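Local coordinates for protein predicted ATPase involved in replication control, Cdc46/Mcm family (Methanopyrus kandleri AV19, PDB 3F8T) that probably binds ATP and single-stranded DNA and works as a replicative DNA helicase of the MCM type, at residues S454-A463 and D475-V483; L199-F208 and P394-Y402. The protein carries 2 engineered substitutions. All blocks are in the same frame, centred on the assembly; numbering follows the deposited sequence.

Interaction 1 (S454-A463 and D475-V483)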
loop_
_atom_site.group_PDB
_atom_site.type_symbol
_atom_site.label_atom_id
_atom_site.label_comp_id
_atom_site.label_asym_id
_atom_site.label_seq_id
_atom_site.Cartn_x
_atom_site.Cartn_y
_atom_site.Cartn_z
ATOM N N SER A 454 20.841 -7.688 -0.349
ATOM C CA SER A 454 20.335 -7.036 0.874
ATOM C C SER A 454 21.042 -5.715 1.160
ATOM O O SER A 454 20.390 -4.704 1.498
ATOM C CB SER A 454 20.457 -7.965 2.082
ATOM O OG SER A 454 19.677 -9.129 1.867
ATOM N N VAL A 455 22.367 -5.711 1.020
ATOM C CA VAL A 455 23.115 -4.467 1.217
ATOM C C VAL A 455 22.608 -3.389 0.244
ATOM O O VAL A 455 22.367 -2.248 0.651
ATOM C CB VAL A 455 24.638 -4.671 1.085
ATOM C CG1 VAL A 455 25.366 -3.322 1.108
ATOM C CG2 VAL A 455 25.119 -5.538 2.228
ATOM N N GLU A 456 22.425 -3.759 -1.020
ATOM C CA GLU A 456 21.949 -2.797 -2.019
ATOM C C GLU A 456 20.563 -2.249 -1.672
ATOM O O GLU A 456 20.340 -1.045 -1.759
ATOM C CB GLU A 456 21.983 -3.388 -3.449
ATOM C CG GLU A 456 21.321 -2.478 -4.484
ATOM C CD GLU A 456 22.025 -2.434 -5.844
ATOM O OE1 GLU A 456 23.069 -3.088 -6.044
ATOM O OE2 GLU A 456 21.499 -1.734 -6.727
ATOM N N ARG A 457 19.645 -3.131 -1.272
ATOM C CA ARG A 457 18.304 -2.717 -0.838
ATOM C C ARG A 457 18.335 -1.786 0.352
ATOM O O ARG A 457 17.612 -0.782 0.375
ATOM C CB ARG A 457 17.458 -3.933 -0.476
ATOM C CG ARG A 457 16.999 -4.726 -1.671
ATOM C CD ARG A 457 16.175 -5.946 -1.214
ATOM N NE ARG A 457 16.121 -6.932 -2.294
ATOM C CZ ARG A 457 16.583 -8.178 -2.225
ATOM N NH1 ARG A 457 17.120 -8.661 -1.111
ATOM N NH2 ARG A 457 16.490 -8.962 -3.285
ATOM N N LEU A 458 19.152 -2.128 1.350
ATOM C CA LEU A 458 19.271 -1.289 2.541
ATOM C C LEU A 458 19.869 0.072 2.218
ATOM O O LEU A 458 19.482 1.084 2.826
ATOM C CB LEU A 458 20.101 -1.983 3.620
ATOM C CG LEU A 458 19.445 -3.159 4.355
ATOM C CD1 LEU A 458 20.534 -4.098 4.900
ATOM C CD2 LEU A 458 18.585 -2.601 5.495
ATOM N N ALA A 459 20.845 0.093 1.307
ATOM C CA ALA A 459 21.459 1.368 0.891
ATOM C C ALA A 459 20.487 2.279 0.129
ATOM O O ALA A 459 20.486 3.497 0.335
ATOM C CB ALA A 459 22.719 1.119 0.074
ATOM N N LYS A 460 19.680 1.690 -0.755
ATOM C CA LYS A 460 18.617 2.421 -1.446
ATOM C C LYS A 460 17.614 2.987 -0.422
ATOM O O LYS A 460 17.199 4.145 -0.520
ATOM C CB LYS A 460 17.912 1.512 -2.457
ATOM C CG LYS A 460 18.780 1.136 -3.705
ATOM C CD LYS A 460 17.991 0.207 -4.650
ATOM C CE LYS A 460 18.687 0.009 -6.006
ATOM N NZ LYS A 460 18.042 -1.141 -6.748
ATOM N N ALA A 461 17.221 2.164 0.555
ATOM C CA ALA A 461 16.321 2.629 1.613
ATOM C C ALA A 461 16.886 3.821 2.372
ATOM O O ALA A 461 16.165 4.804 2.637
ATOM C CB ALA A 461 15.968 1.485 2.573
ATOM N N HIS A 462 18.183 3.776 2.692
ATOM C CA HIS A 462 18.790 4.891 3.393
ATOM C C HIS A 462 18.842 6.146 2.497
ATOM O O HIS A 462 18.664 7.267 2.978
ATOM C CB HIS A 462 20.168 4.552 3.956
ATOM C CG HIS A 462 20.741 5.656 4.789
ATOM N ND1 HIS A 462 20.221 6.003 6.020
ATOM C CD2 HIS A 462 21.742 6.532 4.544
ATOM C CE1 HIS A 462 20.899 7.027 6.512
ATOM N NE2 HIS A 462 21.825 7.369 5.635
ATOM N N ALA A 463 19.070 5.962 1.196
ATOM C CA ALA A 463 19.049 7.111 0.276
ATOM C C ALA A 463 17.641 7.733 0.234
ATOM O O ALA A 463 17.499 8.962 0.242
ATOM C CB ALA A 463 19.538 6.707 -1.125
ATOM N N ASP A 475 25.713 5.462 2.241
ATOM C CA ASP A 475 24.516 4.602 2.332
ATOM C C ASP A 475 24.907 3.124 2.305
ATOM O O ASP A 475 24.275 2.298 2.964
ATOM C CB ASP A 475 23.522 4.866 1.188
ATOM C CG ASP A 475 23.088 6.333 1.087
ATOM O OD1 ASP A 475 22.806 6.961 2.130
ATOM O OD2 ASP A 475 23.023 6.862 -0.046
ATOM N N VAL A 476 25.917 2.800 1.495
ATOM C CA VAL A 476 26.413 1.434 1.382
ATOM C C VAL A 476 27.026 1.003 2.706
ATOM O O VAL A 476 26.786 -0.109 3.165
ATOM C CB VAL A 476 27.415 1.262 0.217
ATOM C CG1 VAL A 476 28.024 -0.148 0.259
ATOM C CG2 VAL A 476 26.692 1.472 -1.130
ATOM N N ASP A 477 27.776 1.908 3.326
ATOM C CA ASP A 477 28.457 1.641 4.583
ATOM C C ASP A 477 27.476 1.318 5.706
ATOM O O ASP A 477 27.705 0.400 6.508
ATOM C CB ASP A 477 29.337 2.837 4.973
ATOM C CG ASP A 477 30.620 2.909 4.156
ATOM O OD1 ASP A 477 30.891 1.988 3.355
ATOM O OD2 ASP A 477 31.363 3.890 4.330
ATOM N N ILE A 478 26.398 2.086 5.772
ATOM C CA ILE A 478 25.371 1.868 6.788
ATOM C C ILE A 478 24.678 0.516 6.584
ATOM O O ILE A 478 24.498 -0.253 7.531
ATOM C CB ILE A 478 24.333 3.003 6.758
ATOM C CG1 ILE A 478 24.921 4.272 7.361
ATOM C CG2 ILE A 478 23.027 2.585 7.483
ATOM C CD1 ILE A 478 24.085 5.522 7.037
ATOM N N ALA A 479 24.282 0.254 5.340
ATOM C CA ALA A 479 23.692 -1.028 4.929
ATOM C C ALA A 479 24.598 -2.238 5.267
ATOM O O ALA A 479 24.150 -3.230 5.861
ATOM C CB ALA A 479 23.394 -0.982 3.445
ATOM N N ALA A 480 25.871 -2.140 4.899
ATOM C CA ALA A 480 26.826 -3.227 5.110
ATOM C C ALA A 480 27.042 -3.518 6.588
ATOM O O ALA A 480 27.154 -4.679 6.973
ATOM C CB ALA A 480 28.163 -2.886 4.450
ATOM N N GLU A 481 27.096 -2.473 7.414
ATOM C CA GLU A 481 27.228 -2.648 8.871
ATOM C C GLU A 481 26.059 -3.456 9.436
ATOM O O GLU A 481 26.247 -4.304 10.301
ATOM C CB GLU A 481 27.322 -1.290 9.570
ATOM C CG GLU A 481 27.777 -1.351 11.035
ATOM C CD GLU A 481 26.634 -1.511 12.041
ATOM O OE1 GLU A 481 25.531 -0.939 11.831
ATOM O OE2 GLU A 481 26.851 -2.205 13.060
ATOM N N LEU A 482 24.851 -3.212 8.932
ATOM C CA LEU A 482 23.682 -3.976 9.396
ATOM C C LEU A 482 23.692 -5.421 8.949
ATOM O O LEU A 482 23.337 -6.303 9.726
ATOM C CB LEU A 482 22.376 -3.314 8.946
ATOM C CG LEU A 482 22.104 -1.932 9.547
ATOM C CD1 LEU A 482 20.897 -1.300 8.859
ATOM C CD2 LEU A 482 21.920 -1.949 11.068
ATOM N N VAL A 483 24.085 -5.674 7.698
ATOM C CA VAL A 483 24.163 -7.050 7.204
ATOM C C VAL A 483 25.253 -7.794 7.984
ATOM O O VAL A 483 25.019 -8.906 8.471
ATOM C CB VAL A 483 24.374 -7.134 5.654
ATOM C CG1 VAL A 483 24.622 -8.592 5.205
ATOM C CG2 VAL A 483 23.157 -6.588 4.923
#
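H462 holds CG anti to the backbone N (chi1 -175°), which lays its ring beside I478, while I478, with CG1 beside its own backbone N, brings CD1 to that ring. The result is a CH-pi contact. I478 CD1 lies 3.5 Å from the centroid of the H462 ring, 23° off the normal, and is shifted from the centre toward the rim. The D475 carboxylate lies beside the same ring, but its close approach is too short to be trusted. Its OD2 is held by a salt bridge to R466 and by the backbone N of E472. Replacing H462 by an alanine would probably leave I478 CD1 without the ring face it rests on and open a gap near L227.

Further along, V455 is a knob in a hole formed by V476, A479, A480 and V483. Its CG1 meets A479 CB at 3.9 Å, and its CG2 meets V483 CG2 at 3.5 Å, a tight pair. The two helices follow one another in the MCM AAA-lid domain. The segments 454-463 and 475-483 cross at 130°, their axes 7.8 Å apart at closest; the small A459 and A479 probably permit this. A479 CB sits 3.2 Å from V455 O and 3.4 Å from L458 CB. L458 reaches past it, and its CD1 touches V483 CG2 at 3.6 Å. Helix 417-439 adds L423 and W426 beside V455, and L227 of helix 219-229 lies against L458 and H462.

Interaction 2 (L199-F208 and P394-Y402)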
loop_
_atom_site.group_PDB
_atom_site.type_symbol
_atom_site.label_atom_id
_atom_site.label_comp_id
_atom_site.label_asym_id
_atom_site.label_seq_id
_atom_site.Cartn_x
_atom_site.Cartn_y
_atom_site.Cartn_z
ATOM N N LEU A 199 14.773 17.453 8.653
ATOM C CA LEU A 199 14.914 16.055 9.078
ATOM C C LEU A 199 15.934 15.340 8.190
ATOM O O LEU A 199 16.871 14.714 8.696
ATOM C CB LEU A 199 13.549 15.338 9.083
ATOM C CG LEU A 199 13.441 13.902 9.623
ATOM C CD1 LEU A 199 14.160 13.746 10.954
ATOM C CD2 LEU A 199 11.973 13.480 9.750
ATOM N N ALA A 200 15.778 15.468 6.875
ATOM C CA ALA A 200 16.731 14.895 5.903
ATOM C C ALA A 200 18.200 15.260 6.142
ATOM O O ALA A 200 19.089 14.417 6.005
ATOM C CB ALA A 200 16.329 15.266 4.491
ATOM N N ASP A 201 18.447 16.520 6.487
ATOM C CA ASP A 201 19.808 17.013 6.718
ATOM C C ASP A 201 20.455 16.453 7.987
ATOM O O ASP A 201 21.679 16.369 8.071
ATOM C CB ASP A 201 19.820 18.545 6.762
ATOM C CG ASP A 201 19.754 19.171 5.382
ATOM O OD1 ASP A 201 20.085 18.492 4.387
ATOM O OD2 ASP A 201 19.370 20.349 5.287
ATOM N N LYS A 202 19.638 16.075 8.971
ATOM C CA LYS A 202 20.135 15.581 10.259
ATOM C C LYS A 202 20.621 14.126 10.208
ATOM O O LYS A 202 21.481 13.766 9.415
ATOM C CB LYS A 202 19.037 15.697 11.312
ATOM C CG LYS A 202 18.747 17.111 11.753
ATOM C CD LYS A 202 17.567 17.135 12.705
ATOM C CE LYS A 202 16.999 18.545 12.833
ATOM N NZ LYS A 202 15.582 18.517 13.296
ATOM N N ASP A 203 20.065 13.303 11.085
ATOM C CA ASP A 203 20.324 11.869 11.103
ATOM C C ASP A 203 18.948 11.255 11.213
ATOM O O ASP A 203 18.489 10.964 12.342
ATOM C CB ASP A 203 21.223 11.523 12.313
ATOM C CG ASP A 203 21.575 10.033 12.411
ATOM O OD1 ASP A 203 21.154 9.213 11.558
ATOM O OD2 ASP A 203 22.290 9.681 13.386
ATOM N N PRO A 204 18.237 11.113 10.065
ATOM C CA PRO A 204 16.890 10.553 10.161
ATOM C C PRO A 204 16.899 9.078 10.555
ATOM O O PRO A 204 15.948 8.613 11.182
ATOM C CB PRO A 204 16.302 10.759 8.756
ATOM C CG PRO A 204 17.454 10.892 7.879
ATOM C CD PRO A 204 18.587 11.459 8.679
ATOM N N LEU A 205 17.959 8.351 10.207
ATOM C CA LEU A 205 18.029 6.927 10.563
ATOM C C LEU A 205 17.947 6.738 12.065
ATOM O O LEU A 205 17.150 5.950 12.542
ATOM C CB LEU A 205 19.297 6.265 10.019
ATOM C CG LEU A 205 19.486 4.789 10.385
ATOM C CD1 LEU A 205 18.315 3.913 9.903
ATOM C CD2 LEU A 205 20.783 4.284 9.811
ATOM N N THR A 206 18.765 7.478 12.813
ATOM C CA THR A 206 18.727 7.380 14.278
ATOM C C THR A 206 17.375 7.782 14.865
ATOM O O THR A 206 16.844 7.122 15.772
ATOM C CB THR A 206 19.888 8.180 14.916
ATOM O OG1 THR A 206 21.130 7.645 14.427
ATOM C CG2 THR A 206 19.859 8.027 16.417
ATOM N N THR A 207 16.802 8.853 14.329
ATOM C CA THR A 207 15.477 9.300 14.752
ATOM C C THR A 207 14.412 8.209 14.587
ATOM O O THR A 207 13.655 7.933 15.527
ATOM C CB THR A 207 15.077 10.565 13.987
ATOM O OG1 THR A 207 16.063 11.576 14.223
ATOM C CG2 THR A 207 13.740 11.063 14.441
ATOM N N PHE A 208 14.330 7.609 13.395
ATOM C CA PHE A 208 13.341 6.569 13.147
ATOM C C PHE A 208 13.625 5.325 13.983
ATOM O O PHE A 208 12.696 4.719 14.510
ATOM C CB PHE A 208 13.278 6.208 11.653
ATOM C CG PHE A 208 12.373 7.079 10.846
ATOM C CD1 PHE A 208 12.860 8.230 10.228
ATOM C CD2 PHE A 208 11.021 6.746 10.693
ATOM C CE1 PHE A 208 12.006 9.029 9.444
ATOM C CE2 PHE A 208 10.166 7.531 9.920
ATOM C CZ PHE A 208 10.658 8.688 9.309
ATOM N N PRO A 394 10.556 13.096 17.184
ATOM C CA PRO A 394 9.455 14.009 16.886
ATOM C C PRO A 394 8.109 13.306 16.832
ATOM O O PRO A 394 7.999 12.118 17.151
ATOM C CB PRO A 394 9.814 14.569 15.496
ATOM C CG PRO A 394 11.017 13.804 15.023
ATOM C CD PRO A 394 11.244 12.663 15.961
ATOM N N SER A 395 7.096 14.074 16.451
ATOM C CA SER A 395 5.751 13.595 16.228
ATOM C C SER A 395 5.710 12.379 15.303
ATOM O O SER A 395 6.386 12.364 14.272
ATOM C CB SER A 395 4.950 14.713 15.577
ATOM O OG SER A 395 3.662 14.264 15.245
ATOM N N TYR A 396 4.900 11.383 15.652
ATOM C CA TYR A 396 4.668 10.255 14.745
ATOM C C TYR A 396 3.952 10.704 13.466
ATOM O O TYR A 396 4.123 10.111 12.394
ATOM C CB TYR A 396 3.929 9.112 15.454
ATOM C CG TYR A 396 4.868 8.283 16.286
ATOM C CD1 TYR A 396 4.932 8.428 17.667
ATOM C CD2 TYR A 396 5.743 7.400 15.681
ATOM C CE1 TYR A 396 5.825 7.669 18.425
ATOM C CE2 TYR A 396 6.636 6.657 16.421
ATOM C CZ TYR A 396 6.674 6.795 17.784
ATOM O OH TYR A 396 7.577 6.041 18.487
ATOM N N THR A 397 3.150 11.756 13.586
ATOM C CA THR A 397 2.518 12.382 12.418
ATOM C C THR A 397 3.574 12.844 11.417
ATOM O O THR A 397 3.488 12.521 10.235
ATOM C CB THR A 397 1.602 13.552 12.826
ATOM O OG1 THR A 397 0.501 13.038 13.588
ATOM C CG2 THR A 397 1.062 14.264 11.599
ATOM N N LEU A 398 4.571 13.579 11.902
ATOM C CA LEU A 398 5.655 14.049 11.065
ATOM C C LEU A 398 6.419 12.868 10.479
ATOM O O LEU A 398 6.596 12.798 9.265
ATOM C CB LEU A 398 6.607 14.991 11.827
ATOM C CG LEU A 398 7.849 15.440 11.025
ATOM C CD1 LEU A 398 7.507 16.414 9.903
ATOM C CD2 LEU A 398 8.986 16.000 11.896
ATOM N N LEU A 399 6.833 11.938 11.337
ATOM C CA LEU A 399 7.591 10.762 10.897
ATOM C C LEU A 399 6.866 9.981 9.804
ATOM O O LEU A 399 7.472 9.598 8.799
ATOM C CB LEU A 399 7.901 9.842 12.087
ATOM C CG LEU A 399 8.841 10.418 13.159
ATOM C CD1 LEU A 399 9.164 9.367 14.230
ATOM C CD2 LEU A 399 10.107 10.960 12.540
ATOM N N ARG A 400 5.575 9.742 9.999
ATOM C CA ARG A 400 4.805 8.946 9.030
ATOM C C ARG A 400 4.608 9.702 7.716
ATOM O O ARG A 400 4.733 9.130 6.625
ATOM C CB ARG A 400 3.450 8.570 9.609
ATOM C CG ARG A 400 2.734 7.478 8.814
ATOM C CD ARG A 400 1.280 7.342 9.244
ATOM N NE ARG A 400 1.117 7.551 10.686
ATOM C CZ ARG A 400 0.581 8.629 11.257
ATOM N NH1 ARG A 400 0.120 9.643 10.523
ATOM N NH2 ARG A 400 0.499 8.688 12.579
ATOM N N ARG A 401 4.274 10.988 7.825
ATOM C CA ARG A 401 4.106 11.817 6.620
ATOM C C ARG A 401 5.409 11.985 5.825
ATOM O O ARG A 401 5.382 11.967 4.592
ATOM C CB ARG A 401 3.489 13.174 6.969
ATOM C CG ARG A 401 2.007 13.083 7.262
ATOM C CD ARG A 401 1.496 14.406 7.803
ATOM N NE ARG A 401 1.487 15.428 6.768
ATOM C CZ ARG A 401 0.520 15.583 5.869
ATOM N NH1 ARG A 401 -0.544 14.781 5.864
ATOM N NH2 ARG A 401 0.620 16.558 4.978
ATOM N N TYR A 402 6.536 12.128 6.521
ATOM C CA TYR A 402 7.851 12.167 5.874
ATOM C C TYR A 402 8.110 10.875 5.106
ATOM O O TYR A 402 8.593 10.917 3.985
ATOM C CB TYR A 402 8.942 12.329 6.929
ATOM C CG TYR A 402 10.372 12.407 6.435
ATOM C CD1 TYR A 402 10.917 13.619 6.043
ATOM C CD2 TYR A 402 11.203 11.285 6.440
ATOM C CE1 TYR A 402 12.227 13.718 5.620
ATOM C CE2 TYR A 402 12.527 11.364 6.027
ATOM C CZ TYR A 402 13.037 12.586 5.618
ATOM O OH TYR A 402 14.350 12.699 5.233
#
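Segment 199-208 ends one helix, turns at K202 and D203, and starts another; the short axis of the latter runs at 126° to that of helix 396-402, 12.1 Å away at closest approach. At this spacing the contact is made by long side chains. Y402 has CG anti to its backbone N (chi1 -179°), which extends the ring across to the 199-208 segment. L199 CD2 lies over the centre of one face of that ring, 3.9 Å from its centroid, in a CH-pi contact. The hydroxyl end continues to A200, with Y402 OH 3.3 Å from A200 CB. The hydroxyl is hydrogen-bonded to the backbone O of M465, which ties the far end of the ring to helix 449-465.

F208 and L399 lie alongside, pointing opposite ways. L399 CD2 stands over one face of the F208 ring, 4.2 Å from the centroid and toward the rim. F208 CZ also comes to 3.4 Å from L399 O. Y402 CD2 meets the edge of the F208 ring, 3.8 Å from F208 CE1. At the outer end T207 CG2 presses on P394 CD at 3.3 Å, closer than a usual carbon contact. T207 is steadied from its own segment, since its OG1 donates to D203 O. D203 is the N-cap of helix 204-212 and accepts from T206 N through OD1.

The contact joins helices 190-201 and 204-212, and the turn between them, to helix 396-409. F230 packs edge-to-face with F208, A226 of helix 219-229 touches F208, and M465 of helix 449-465 touches P204.

How the interactions relate
Along the chain the two contacts come in series: interaction 2 closes at 402, before interaction 1 opens at 454. Their centres are about 18 Å apart, on the same side of the chain's centre. Interaction 2 belongs to the P-loop domain, and interaction 1 to the AAA-lid domain. They meet directly at L205, which packs its CD2 on I478 CG2 at 3.7 Å and its CB on H462 CE1 at 3.9 Å. Helix 219-229 touches both, through L227 and A226, and helix 449-465 carries one half of interaction 1 and also reaches Y402. Through L205 the lid helices pack directly against helix 204-212, consistent with a lid fixed against the probable ATPase domain.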